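HpuA (Kingella denitrificans ATCC 33394, PDB 5EC6) is an outer-membrane lipoprotein receptor that binds haemoglobin, probably for iron acquisition. Local coordinates at residues V22-P27 with E70-A75; K79-G84 with L110-K115; I180-R183 with R188-T191. One frame throughout, in Å; residues are numbered along the deposited sequence. Where two conformers were deposited one is given.

Interactions 1 and 2 adjoin, with centres about 11 Å apart, and both reach the same antiparallel sheet, through strands 65-74 and 80-81. Strand 80-81 joins them: Val22 N of interaction 1 lies 2.7 Å from Tyr80 O, a probable hydrogen bond, and Tyr73 O lies 2.8 Å from Tyr81 N. Interaction 3 touches neither; its centre is about 25 Å from interaction 1 and 18 Å from interaction 2, with nearest atoms about 10 and 6 Å away. Strand 104-109, which leads into segment 110-115, pairs with strand 188-191 of interaction 3. No haemoglobin is bound in this apo structure; a glycerol, probably from the crystallisation liquor, sits about 3 Å from the Arg183 side chain.

Interaction 1: residues V22-P27 with E70-A75; sequences VDTTSP and EILYQA
Val22 and Thr24, in the loop before strand 29-31, touch Leu72 of the small antiparallel sheet; the loop runs alongside its edge strand 80-81, and the two methyl groups reach past Tyr80 to the leucine. The touching is done by three methyls. Leu72 CD1 lies 3.9 Å from Val22 CG1 and 4.0 Å from Thr24 CG2, so a single leucine branch receives both loop residues. Val22 carries CG1 opposite its backbone N (chi1 180°), which aims this branch at the leucine. The two side chains meet at about a right angle, whereas Thr24 and Leu72 run past each other in opposite directions. No hydrogen bond joins the segments: the nearest CA atoms, those of Val22 and Leu72, are 8.4 Å apart, too far for strand pairing. Strand 80-81 fills the difference. Its Tyr80 is backbone-bonded to Val22 and packs against both Thr24 and Leu72, and Phe52 of strand 48-57 also touches Leu72, which is buried. The loop turns back directly after Val22 through a type I beta turn from Asp23 to Ser26, closed by Ser26 N donating to Asp23 O at 3.2 Å. Thr24, the second residue of this turn, has CG2 facing the leucine branch. An Asx turn reinforces the bend. Asp23 OD1 takes the N-H of Thr25 at 2.9 Å, met from above the carboxylate plane and bent, with 141° at the hydrogen; this bond restrains the rotation of the carboxylate. The Asp23 CB points away from segment 70-75. Farther along strand 65-74, the amide of Gln74 is held by Lys50 and by the carbonyl of Gly78.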
ATOM      1  N   VAL A  22      -0.419 -15.816 -14.335  1.00 22.72           N
ATOM      2  CA  VAL A  22      -0.422 -15.229 -15.676  1.00 23.86           C
ATOM      3  C   VAL A  22       0.775 -15.671 -16.491  1.00 23.04           C
ATOM      4  O   VAL A  22       1.918 -15.578 -16.055  1.00 26.37           O
ATOM      5  CB  VAL A  22      -0.470 -13.676 -15.565  1.00 21.64           C
ATOM      6  CG1 VAL A  22      -0.470 -13.023 -16.942  1.00 23.04           C
ATOM      7  CG2 VAL A  22      -1.701 -13.256 -14.789  1.00 23.99           C
ATOM      8  N   ASP A  23       0.556 -16.168 -17.721  1.00 25.64           N
ATOM      9  CA  ASP A  23       1.708 -16.572 -18.511  1.00 26.04           C
ATOM     10  C   ASP A  23       2.225 -15.394 -19.287  1.00 26.78           C
ATOM     11  O   ASP A  23       1.804 -15.098 -20.413  1.00 27.72           O
ATOM     12  CB  ASP A  23       1.357 -17.736 -19.443  1.00 31.08           C
ATOM     13  CG  ASP A  23       2.475 -18.088 -20.389  1.00 33.50           C
ATOM     14  OD1 ASP A  23       3.647 -17.636 -20.251  1.00 31.96           O
ATOM     15  OD2 ASP A  23       2.150 -18.848 -21.308  1.00 41.26           O
ATOM     16  N   THR A  24       3.202 -14.716 -18.698  1.00 25.16           N
ATOM     17  CA  THR A  24       3.764 -13.533 -19.294  1.00 25.83           C
ATOM     18  C   THR A  24       4.602 -13.827 -20.549  1.00 26.12           C
ATOM     19  O   THR A  24       4.961 -12.912 -21.254  1.00 26.07           O
ATOM     20  CB  THR A  24       4.612 -12.753 -18.292  1.00 26.80           C
ATOM     21  OG1 THR A  24       5.757 -13.543 -17.964  1.00 28.89           O
ATOM     22  CG2 THR A  24       3.790 -12.460 -17.030  1.00 26.50           C
ATOM     23  N   THR A  25       4.888 -15.095 -20.845  1.00 27.18           N
ATOM     24  CA  THR A  25       5.631 -15.393 -22.098  1.00 30.18           C
ATOM     25  C   THR A  25       4.762 -15.210 -23.351  1.00 31.14           C
ATOM     26  O   THR A  25       5.290 -15.173 -24.477  1.00 33.34           O
ATOM     27  CB  THR A  25       6.250 -16.823 -22.112  1.00 30.49           C
ATOM     28  OG1 THR A  25       5.227 -17.824 -22.243  1.00 31.60           O
ATOM     29  CG2 THR A  25       7.074 -17.061 -20.835  1.00 35.85           C
ATOM     30  N   SER A  26       3.441 -15.052 -23.161  1.00 29.13           N
ATOM     31  CA  SER A  26       2.541 -14.743 -24.286  1.00 28.83           C
ATOM     32  C   SER A  26       2.996 -13.477 -24.981  1.00 27.72           C
ATOM     33  O   SER A  26       3.320 -12.478 -24.339  1.00 25.74           O
ATOM     34  CB  SER A  26       1.088 -14.573 -23.797  1.00 29.17           C
ATOM     35  OG  SER A  26       0.288 -13.934 -24.784  1.00 28.00           O
ATOM     36  N   PRO A  27       2.991 -13.466 -26.334  1.00 25.98           N
ATOM     37  CA  PRO A  27       3.293 -12.244 -27.054  1.00 26.67           C
ATOM     38  C   PRO A  27       2.287 -11.109 -26.796  1.00 23.92           C
ATOM     39  O   PRO A  27       2.565  -9.973 -27.098  1.00 28.16           O
ATOM     40  CB  PRO A  27       3.296 -12.682 -28.535  1.00 29.63           C
ATOM     41  CG  PRO A  27       2.515 -13.926 -28.566  1.00 29.73           C
ATOM     42  CD  PRO A  27       2.569 -14.564 -27.214  1.00 30.02           C
ATOM     43  N   GLU A  70      -1.140  -2.590 -17.322  1.00 18.90           N
ATOM     44  CA  GLU A  70      -1.558  -3.292 -16.132  1.00 19.22           C
ATOM     45  C   GLU A  70      -0.335  -3.428 -15.219  1.00 16.88           C
ATOM     46  O   GLU A  70       0.798  -3.288 -15.670  1.00 18.31           O
ATOM     47  CB  GLU A  70      -2.122  -4.674 -16.421  1.00 20.34           C
ATOM     48  CG  GLU A  70      -3.395  -4.609 -17.269  1.00 24.64           C
ATOM     49  CD  GLU A  70      -4.108  -5.927 -17.427  1.00 28.46           C
ATOM     50  OE1 GLU A  70      -3.958  -6.830 -16.588  1.00 33.26           O
ATOM     51  OE2 GLU A  70      -4.899  -6.027 -18.414  1.00 34.98           O
ATOM     52  N   ILE A  71      -0.601  -3.696 -13.948  1.00 16.81           N
ATOM     53  CA  ILE A  71       0.431  -4.136 -13.002  1.00 16.77           C
ATOM     54  C   ILE A  71       0.107  -5.536 -12.551  1.00 16.16           C
ATOM     55  O   ILE A  71      -1.031  -5.804 -12.178  1.00 17.17           O
ATOM     56  CB  ILE A  71       0.442  -3.259 -11.730  1.00 16.50           C
ATOM     57  CG1 ILE A  71       0.692  -1.779 -12.031  1.00 18.19           C
ATOM     58  CG2 ILE A  71       1.467  -3.837 -10.720  1.00 17.63           C
ATOM     59  CD1 ILE A  71       2.107  -1.430 -12.383  1.00 18.53           C
ATOM     60  N   LEU A  72       1.102  -6.428 -12.607  1.00 16.57           N
ATOM     61  CA  LEU A  72       0.999  -7.771 -12.073  1.00 17.15           C
ATOM     62  C   LEU A  72       1.916  -7.883 -10.853  1.00 17.68           C
ATOM     63  O   LEU A  72       2.908  -7.162 -10.773  1.00 18.72           O
ATOM     64  CB  LEU A  72       1.417  -8.817 -13.110  1.00 17.58           C
ATOM     65  CG  LEU A  72       0.672  -8.793 -14.445  1.00 18.65           C
ATOM     66  CD1 LEU A  72       1.252  -9.828 -15.432  1.00 19.33           C
ATOM     67  CD2 LEU A  72      -0.790  -9.014 -14.171  1.00 20.27           C
ATOM     68  N   TYR A  73       1.555  -8.785  -9.954  1.00 17.78           N
ATOM     69  CA  TYR A  73       2.371  -9.122  -8.793  1.00 18.49           C
ATOM     70  C   TYR A  73       3.232 -10.321  -9.187  1.00 20.21           C
ATOM     71  O   TYR A  73       2.701 -11.365  -9.532  1.00 19.17           O
ATOM     72  CB  TYR A  73       1.487  -9.424  -7.571  1.00 18.56           C
ATOM     73  CG  TYR A  73       2.306  -9.970  -6.426  1.00 18.01           C
ATOM     74  CD1 TYR A  73       3.164  -9.167  -5.714  1.00 17.87           C
ATOM     75  CD2 TYR A  73       2.271 -11.307  -6.132  1.00 17.55           C
ATOM     76  CE1 TYR A  73       3.956  -9.690  -4.696  1.00 18.33           C
ATOM     77  CE2 TYR A  73       3.058 -11.835  -5.131  1.00 18.71           C
ATOM     78  CZ  TYR A  73       3.893 -11.031  -4.423  1.00 19.24           C
ATOM     79  OH  TYR A  73       4.678 -11.592  -3.418  1.00 18.76           O
ATOM     80  N   GLN A  74       4.552 -10.183  -9.127  1.00 17.53           N
ATOM     81  CA  GLN A  74       5.466 -11.349  -9.273  1.00 19.11           C
ATOM     82  C   GLN A  74       5.840 -11.884  -7.866  1.00 20.54           C
ATOM     83  O   GLN A  74       6.470 -11.184  -7.052  1.00 20.14           O
ATOM     84  CB  GLN A  74       6.736 -10.993 -10.045  1.00 21.15           C
ATOM     85  CG  GLN A  74       7.501 -12.246 -10.409  1.00 21.45           C
ATOM     86  CD  GLN A  74       8.802 -12.013 -11.123  1.00 22.69           C
ATOM     87  OE1 GLN A  74       9.457 -10.997 -10.977  1.00 23.93           O
ATOM     88  NE2 GLN A  74       9.163 -12.968 -11.968  1.00 24.56           N
ATOM     89  N   ALA A  75       5.447 -13.119  -7.611  1.00 19.82           N
ATOM     90  CA  ALA A  75       5.688 -13.738  -6.320  1.00 19.31           C
ATOM     91  C   ALA A  75       7.161 -14.109  -6.205  1.00 19.74           C
ATOM     92  O   ALA A  75       7.873 -14.133  -7.189  1.00 20.23           O
ATOM     93  CB  ALA A  75       4.777 -14.921  -6.190  1.00 18.95           C
TER

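Interaction 2: residues K79-G84 with L110-K115; sequences KYYDFG and LDSGGK
Tyr81 reaches from strand 80-81 to Leu110, Asp111 and Ser112 in the turn of the hairpin that links strands 104-109 and 115-118. The turn is type I, from Leu110 to Gly113, with Gly113 N bonded to Leu110 O and Leu110 N to Gly114 O; Gly113 has a positive phi (90°) within it. The apolar contact lies over one face of the ring. Leu110 CD1 stands 4.3 Å from the Tyr81 ring centroid, a CH-pi contact over the face and offset toward the rim, and Leu110 CD2 lies on the same face, 4.1 Å from Tyr81 CE1. Trp141 and Met116 also pack on Leu110. The direct polar contact is at the ring edge. Tyr81 OH donates to Asp111 OD1 at 2.7 Å, and the aspartate oxygen accepts through its syn lone pair, on the side of the other oxygen; OD1 lies near the ring plane, with the carboxylate turned 77° from it. Asp111 OD1 also takes a weak bond from Ser112 N, and OD2 accepts from Ala21 N, so both oxygens have donors, which would probably favour a charged carboxylate. Ser112 OG, placed between its backbone N and carbonyl carbon (chi1 63°), accepts Gly114 N at 3.0 Å in an ST turn. One water completes the set, donating to Tyr81 OH at 2.8 Å and lying 2.7 Å from Ser112 OG.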
ATOM      1  N   LYS A  79       6.350 -16.580 -10.199  1.00 21.07           N
ATOM      2  CA  LYS A  79       5.030 -16.667 -10.898  1.00 22.25           C
ATOM      3  C   LYS A  79       4.364 -15.289 -10.778  1.00 21.31           C
ATOM      4  O   LYS A  79       4.493 -14.632  -9.757  1.00 20.99           O
ATOM      5  CB  LYS A  79       4.125 -17.721 -10.314  1.00 24.12           C
ATOM      6  CG  LYS A  79       4.659 -19.162 -10.377  1.00 27.05           C
ATOM      7  CD  LYS A  79       4.761 -19.621 -11.805  1.00 33.36           C
ATOM      8  CE  LYS A  79       5.064 -21.127 -11.920  1.00 37.38           C
ATOM      9  NZ  LYS A  79       6.437 -21.491 -11.524  1.00 43.16           N
ATOM     10  N   TYR A  80       3.633 -14.898 -11.808  1.00 20.49           N
ATOM     11  CA  TYR A  80       2.903 -13.631 -11.842  1.00 20.88           C
ATOM     12  C   TYR A  80       1.411 -13.812 -11.626  1.00 20.54           C
ATOM     13  O   TYR A  80       0.794 -14.765 -12.130  1.00 22.77           O
ATOM     14  CB  TYR A  80       3.097 -12.957 -13.189  1.00 19.80           C
ATOM     15  CG  TYR A  80       4.465 -12.416 -13.496  1.00 19.86           C
ATOM     16  CD1 TYR A  80       5.448 -13.222 -14.069  1.00 20.39           C
ATOM     17  CD2 TYR A  80       4.781 -11.103 -13.256  1.00 18.24           C
ATOM     18  CE1 TYR A  80       6.685 -12.721 -14.357  1.00 20.02           C
ATOM     19  CE2 TYR A  80       6.001 -10.590 -13.574  1.00 19.76           C
ATOM     20  CZ  TYR A  80       6.960 -11.397 -14.149  1.00 20.10           C
ATOM     21  OH  TYR A  80       8.193 -10.913 -14.468  1.00 23.29           O
ATOM     22  N   TYR A  81       0.823 -12.892 -10.878  1.00 19.65           N
ATOM     23  CA  TYR A  81      -0.595 -12.922 -10.527  1.00 19.31           C
ATOM     24  C   TYR A  81      -1.278 -11.585 -10.729  1.00 21.07           C
ATOM     25  O   TYR A  81      -0.683 -10.531 -10.496  1.00 19.55           O
ATOM     26  CB  TYR A  81      -0.835 -13.386  -9.088  1.00 20.08           C
ATOM     27  CG  TYR A  81      -0.316 -14.806  -8.869  1.00 19.68           C
ATOM     28  CD1 TYR A  81      -1.100 -15.917  -9.257  1.00 22.30           C
ATOM     29  CD2 TYR A  81       0.973 -15.032  -8.412  1.00 20.74           C
ATOM     30  CE1 TYR A  81      -0.587 -17.203  -9.141  1.00 20.96           C
ATOM     31  CE2 TYR A  81       1.490 -16.335  -8.280  1.00 19.70           C
ATOM     32  CZ  TYR A  81       0.712 -17.402  -8.668  1.00 21.58           C
ATOM     33  OH  TYR A  81       1.239 -18.660  -8.499  1.00 22.90           O
ATOM     34  N   ASP A  82      -2.523 -11.613 -11.195  1.00 20.96           N
ATOM     35  CA  ASP A  82      -3.231 -10.342 -11.272  0.61 22.52           C
ATOM     36  C   ASP A  82      -3.901  -9.989  -9.963  1.00 22.77           C
ATOM     37  O   ASP A  82      -4.089 -10.813  -9.066  1.00 23.41           O
ATOM     38  CB  ASP A  82      -4.159 -10.261 -12.501  0.61 26.16           C
ATOM     39  CG  ASP A  82      -4.971 -11.506 -12.719  0.61 29.48           C
ATOM     40  OD1 ASP A  82      -5.267 -12.187 -11.747  0.61 31.77           O
ATOM     41  OD2 ASP A  82      -5.304 -11.789 -13.891  0.61 35.76           O
ATOM     42  N   PHE A  83      -4.213  -8.707  -9.833  1.00 21.26           N
ATOM     43  CA  PHE A  83      -5.043  -8.219  -8.768  1.00 20.96           C
ATOM     44  C   PHE A  83      -6.491  -8.328  -9.246  1.00 25.61           C
ATOM     45  O   PHE A  83      -6.863  -7.710 -10.242  1.00 27.69           O
ATOM     46  CB  PHE A  83      -4.696  -6.781  -8.445  1.00 21.76           C
ATOM     47  CG  PHE A  83      -3.289  -6.611  -7.918  1.00 22.04           C
ATOM     48  CD1 PHE A  83      -2.973  -7.029  -6.633  1.00 22.48           C
ATOM     49  CD2 PHE A  83      -2.263  -6.059  -8.723  1.00 21.81           C
ATOM     50  CE1 PHE A  83      -1.657  -6.880  -6.126  1.00 22.05           C
ATOM     51  CE2 PHE A  83      -0.973  -5.918  -8.215  1.00 22.28           C
ATOM     52  CZ  PHE A  83      -0.673  -6.323  -6.932  1.00 21.45           C
ATOM     53  N   GLY A  84      -7.283  -9.129  -8.581  1.00 26.57           N
ATOM     54  CA  GLY A  84      -8.663  -9.280  -9.058  1.00 27.35           C
ATOM     55  C   GLY A  84      -9.657  -9.312  -7.947  1.00 28.22           C
ATOM     56  O   GLY A  84      -9.431  -8.803  -6.857  1.00 29.76           O
ATOM     57  N   LEU A 110      -3.706 -20.275  -4.538  1.00 22.02           N
ATOM     58  CA  LEU A 110      -3.016 -20.153  -5.818  1.00 20.74           C
ATOM     59  C   LEU A 110      -2.738 -21.523  -6.441  1.00 21.32           C
ATOM     60  O   LEU A 110      -2.596 -22.515  -5.739  1.00 22.06           O
ATOM     61  CB  LEU A 110      -1.663 -19.456  -5.659  1.00 21.76           C
ATOM     62  CG  LEU A 110      -1.736 -18.100  -4.914  1.00 19.99           C
ATOM     63  CD1 LEU A 110      -0.338 -17.539  -4.754  1.00 21.09           C
ATOM     64  CD2 LEU A 110      -2.660 -17.131  -5.658  1.00 21.72           C
ATOM     65  N   ASP A 111      -2.559 -21.518  -7.743  1.00 23.57           N
ATOM     66  CA  ASP A 111      -2.130 -22.730  -8.474  1.00 25.16           C
ATOM     67  C   ASP A 111      -0.954 -23.488  -7.847  1.00 26.62           C
ATOM     68  O   ASP A 111      -0.960 -24.720  -7.857  1.00 24.20           O
ATOM     69  CB  ASP A 111      -1.884 -22.437  -9.953  1.00 25.77           C
ATOM     70  CG  ASP A 111      -0.881 -21.315 -10.209  1.00 24.74           C
ATOM     71  OD1 ASP A 111      -0.341 -20.728  -9.249  1.00 23.86           O
ATOM     72  OD2 ASP A 111      -0.642 -21.052 -11.403  1.00 27.62           O
ATOM     73  N   SER A 112       0.016 -22.763  -7.286  1.00 22.53           N
ATOM     74  CA  SER A 112       1.233 -23.288  -6.638  1.00 23.91           C
ATOM     75  C   SER A 112       1.020 -23.949  -5.263  1.00 25.49           C
ATOM     76  O   SER A 112       1.965 -24.571  -4.707  1.00 26.07           O
ATOM     77  CB  SER A 112       2.211 -22.126  -6.420  1.00 22.71           C
ATOM     78  OG  SER A 112       1.563 -21.229  -5.520  1.00 23.38           O
ATOM     79  N   GLY A 113      -0.153 -23.719  -4.685  1.00 21.92           N
ATOM     80  CA  GLY A 113      -0.459 -24.047  -3.315  1.00 23.15           C
ATOM     81  C   GLY A 113      -0.162 -22.957  -2.325  1.00 22.81           C
ATOM     82  O   GLY A 113      -0.369 -23.101  -1.107  1.00 23.96           O
ATOM     83  N   GLY A 114       0.370 -21.844  -2.844  1.00 21.99           N
ATOM     84  CA  GLY A 114       0.488 -20.660  -2.024  1.00 21.99           C
ATOM     85  C   GLY A 114      -0.849 -19.965  -1.861  1.00 22.78           C
ATOM     86  O   GLY A 114      -1.905 -20.466  -2.247  1.00 22.04           O
ATOM     87  N   LYS A 115      -0.809 -18.772  -1.251  1.00 21.38           N
ATOM     88  CA  LYS A 115      -2.009 -17.944  -1.145  1.00 20.51           C
ATOM     89  C   LYS A 115      -1.592 -16.477  -1.371  1.00 19.42           C
ATOM     90  O   LYS A 115      -0.440 -16.129  -1.173  1.00 19.79           O
ATOM     91  CB  LYS A 115      -2.696 -18.038   0.220  1.00 23.35           C
ATOM     92  CG  LYS A 115      -2.985 -19.464   0.691  1.00 24.51           C
ATOM     93  CD  LYS A 115      -3.661 -19.456   2.048  1.00 28.65           C
ATOM     94  CE  LYS A 115      -3.870 -20.858   2.618  1.00 33.56           C
ATOM     95  NZ  LYS A 115      -4.570 -21.723   1.646  1.00 37.96           N
TER
HETATM   96  O   HOH W   1       2.756 -18.879  -6.131  1.00 20.35           O

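Interaction 3: residues I180-R183 with R188-T191; sequences IGLR and RAVT
Arg183 and Val190 face each other as an antiparallel hydrogen-bonded pair. Arg183 N donates to Val190 O at 2.9 Å, nearly straight (169°) and in the carbonyl plane; Val190 N returns a bond to Arg183 O, also 2.9 Å, its donor tilted 34° from that carbonyl's plane. Weaker CA-H...O contacts flank them, Leu182 CA to Val190 O at 3.4 Å and Thr191 CA to Gly181 O at 3.3 Å. The two N-H...O bonds pair the strands of a hairpin that leaves the barrel: 174-185, bonded to 208-215 and 298-308, is by this pairing probably a barrel strand, whereas 188-191 passes on to 104-109. Apolar contacts differ by face. A chi1 of 166° turns Leu182 CG beside its carbonyl carbon, and CD1 then reaches diagonally to Ala189 CB at 3.7 Å, and 4.0 Å from CG2 of its non-hydrogen-bonded partner Thr191; Phe138 and Ala140 of strand 136-142 pack against this leucine. On the other face Val190 CG2 lies 3.8 Å from Arg183 CB. Beyond CB the arginine runs out extended, away from the partner strand: NE bonds to Leu296 O, NH1 to the carbonyls of Asp233 and Phe231, and NH2 to Ser253 OG, while the Phe231 ring makes a cation-pi contact with it.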
ATOM      1  N   ILE A 180      -3.563   1.433   6.640  1.00 15.82           N
ATOM      2  CA  ILE A 180      -3.932   0.109   7.149  0.56 16.86           C
ATOM      3  C   ILE A 180      -2.698  -0.771   7.166  1.00 16.44           C
ATOM      4  O   ILE A 180      -1.892  -0.751   6.238  1.00 16.25           O
ATOM      5  CB  ILE A 180      -5.000  -0.528   6.248  0.56 17.93           C
ATOM      6  CG1 ILE A 180      -6.300   0.303   6.247  0.56 19.96           C
ATOM      7  CG2 ILE A 180      -5.289  -1.969   6.676  0.56 18.16           C
ATOM      8  CD1 ILE A 180      -7.121   0.042   5.018  0.56 19.86           C
ATOM      9  N   GLY A 181      -2.556  -1.525   8.255  1.00 15.43           N
ATOM     10  CA  GLY A 181      -1.531  -2.558   8.405  1.00 16.59           C
ATOM     11  C   GLY A 181      -2.098  -3.942   8.201  1.00 16.94           C
ATOM     12  O   GLY A 181      -3.289  -4.175   8.504  1.00 17.87           O
ATOM     13  N   LEU A 182      -1.253  -4.795   7.660  1.00 16.12           N
ATOM     14  CA  LEU A 182      -1.613  -6.173   7.315  1.00 17.52           C
ATOM     15  C   LEU A 182      -0.547  -7.114   7.850  1.00 18.15           C
ATOM     16  O   LEU A 182       0.658  -6.933   7.634  1.00 16.71           O
ATOM     17  CB  LEU A 182      -1.734  -6.317   5.804  1.00 18.92           C
ATOM     18  CG  LEU A 182      -1.771  -7.770   5.283  1.00 22.70           C
ATOM     19  CD1 LEU A 182      -3.183  -8.214   5.543  1.00 25.39           C
ATOM     20  CD2 LEU A 182      -1.420  -7.875   3.799  1.00 27.60           C
ATOM     21  N   ARG A 183      -1.011  -8.179   8.531  1.00 17.55           N
ATOM     22  CA  ARG A 183      -0.171  -9.288   8.892  1.00 16.59           C
ATOM     23  C   ARG A 183      -0.858 -10.593   8.384  1.00 17.29           C
ATOM     24  O   ARG A 183      -2.007 -10.568   7.912  1.00 17.33           O
ATOM     25  CB  ARG A 183       0.032  -9.360  10.419  1.00 17.41           C
ATOM     26  CG  ARG A 183       0.825  -8.155  11.072  1.00 13.22           C
ATOM     27  CD  ARG A 183       0.885  -8.332  12.569  1.00 23.62           C
ATOM     28  NE  ARG A 183       2.004  -7.678  13.268  1.00 24.00           N
ATOM     29  CZ  ARG A 183       1.940  -7.143  14.480  1.00 27.00           C
ATOM     30  NH1 ARG A 183       0.772  -7.061  15.193  1.00 24.04           N
ATOM     31  NH2 ARG A 183       3.022  -6.538  14.945  1.00 28.84           N
ATOM     32  N   ARG A 188      -4.760 -16.711   7.541  1.00 29.20           N
ATOM     33  CA  ARG A 188      -5.619 -15.574   7.251  1.00 25.95           C
ATOM     34  C   ARG A 188      -4.819 -14.284   7.259  1.00 22.67           C
ATOM     35  O   ARG A 188      -3.826 -14.132   7.964  1.00 23.52           O
ATOM     36  CB  ARG A 188      -6.757 -15.475   8.234  1.00 29.84           C
ATOM     37  CG  ARG A 188      -7.813 -16.521   7.803  1.00 35.41           C
ATOM     38  CD  ARG A 188      -8.887 -16.619   8.812  1.00 34.62           C
ATOM     39  NE  ARG A 188      -9.896 -15.595   8.644  1.00 35.25           N
ATOM     40  CZ  ARG A 188     -10.855 -15.557   7.729  1.00 34.33           C
ATOM     41  NH1 ARG A 188     -10.989 -16.490   6.754  1.00 33.64           N
ATOM     42  NH2 ARG A 188     -11.704 -14.548   7.799  1.00 32.95           N
ATOM     43  N   ALA A 189      -5.303 -13.375   6.472  1.00 21.01           N
ATOM     44  CA  ALA A 189      -4.870 -12.002   6.570  1.00 20.68           C
ATOM     45  C   ALA A 189      -5.580 -11.287   7.703  1.00 20.33           C
ATOM     46  O   ALA A 189      -6.801 -11.389   7.858  1.00 22.27           O
ATOM     47  CB  ALA A 189      -5.168 -11.298   5.252  1.00 21.05           C
ATOM     48  N   VAL A 190      -4.825 -10.529   8.491  1.00 18.87           N
ATOM     49  CA  VAL A 190      -5.388  -9.804   9.596  1.00 18.54           C
ATOM     50  C   VAL A 190      -4.989  -8.329   9.445  1.00 19.72           C
ATOM     51  O   VAL A 190      -3.879  -8.018   9.011  1.00 19.79           O
ATOM     52  CB  VAL A 190      -4.968 -10.376  10.960  1.00 20.51           C
ATOM     53  CG1 VAL A 190      -5.610 -11.754  11.145  1.00 20.70           C
ATOM     54  CG2 VAL A 190      -3.470 -10.510  11.145  1.00 19.78           C
ATOM     55  N   THR A 191      -5.927  -7.469   9.761  1.00 17.79           N
ATOM     56  CA  THR A 191      -5.781  -6.029   9.506  1.00 17.71           C
ATOM     57  C   THR A 191      -5.966  -5.188  10.742  1.00 20.23           C
ATOM     58  O   THR A 191      -6.675  -5.546  11.717  1.00 19.13           O
ATOM     59  CB  THR A 191      -6.678  -5.569   8.362  1.00 19.90           C
ATOM     60  OG1 THR A 191      -8.046  -6.032   8.563  1.00 20.01           O
ATOM     61  CG2 THR A 191      -6.152  -6.069   7.040  1.00 19.23           C
TER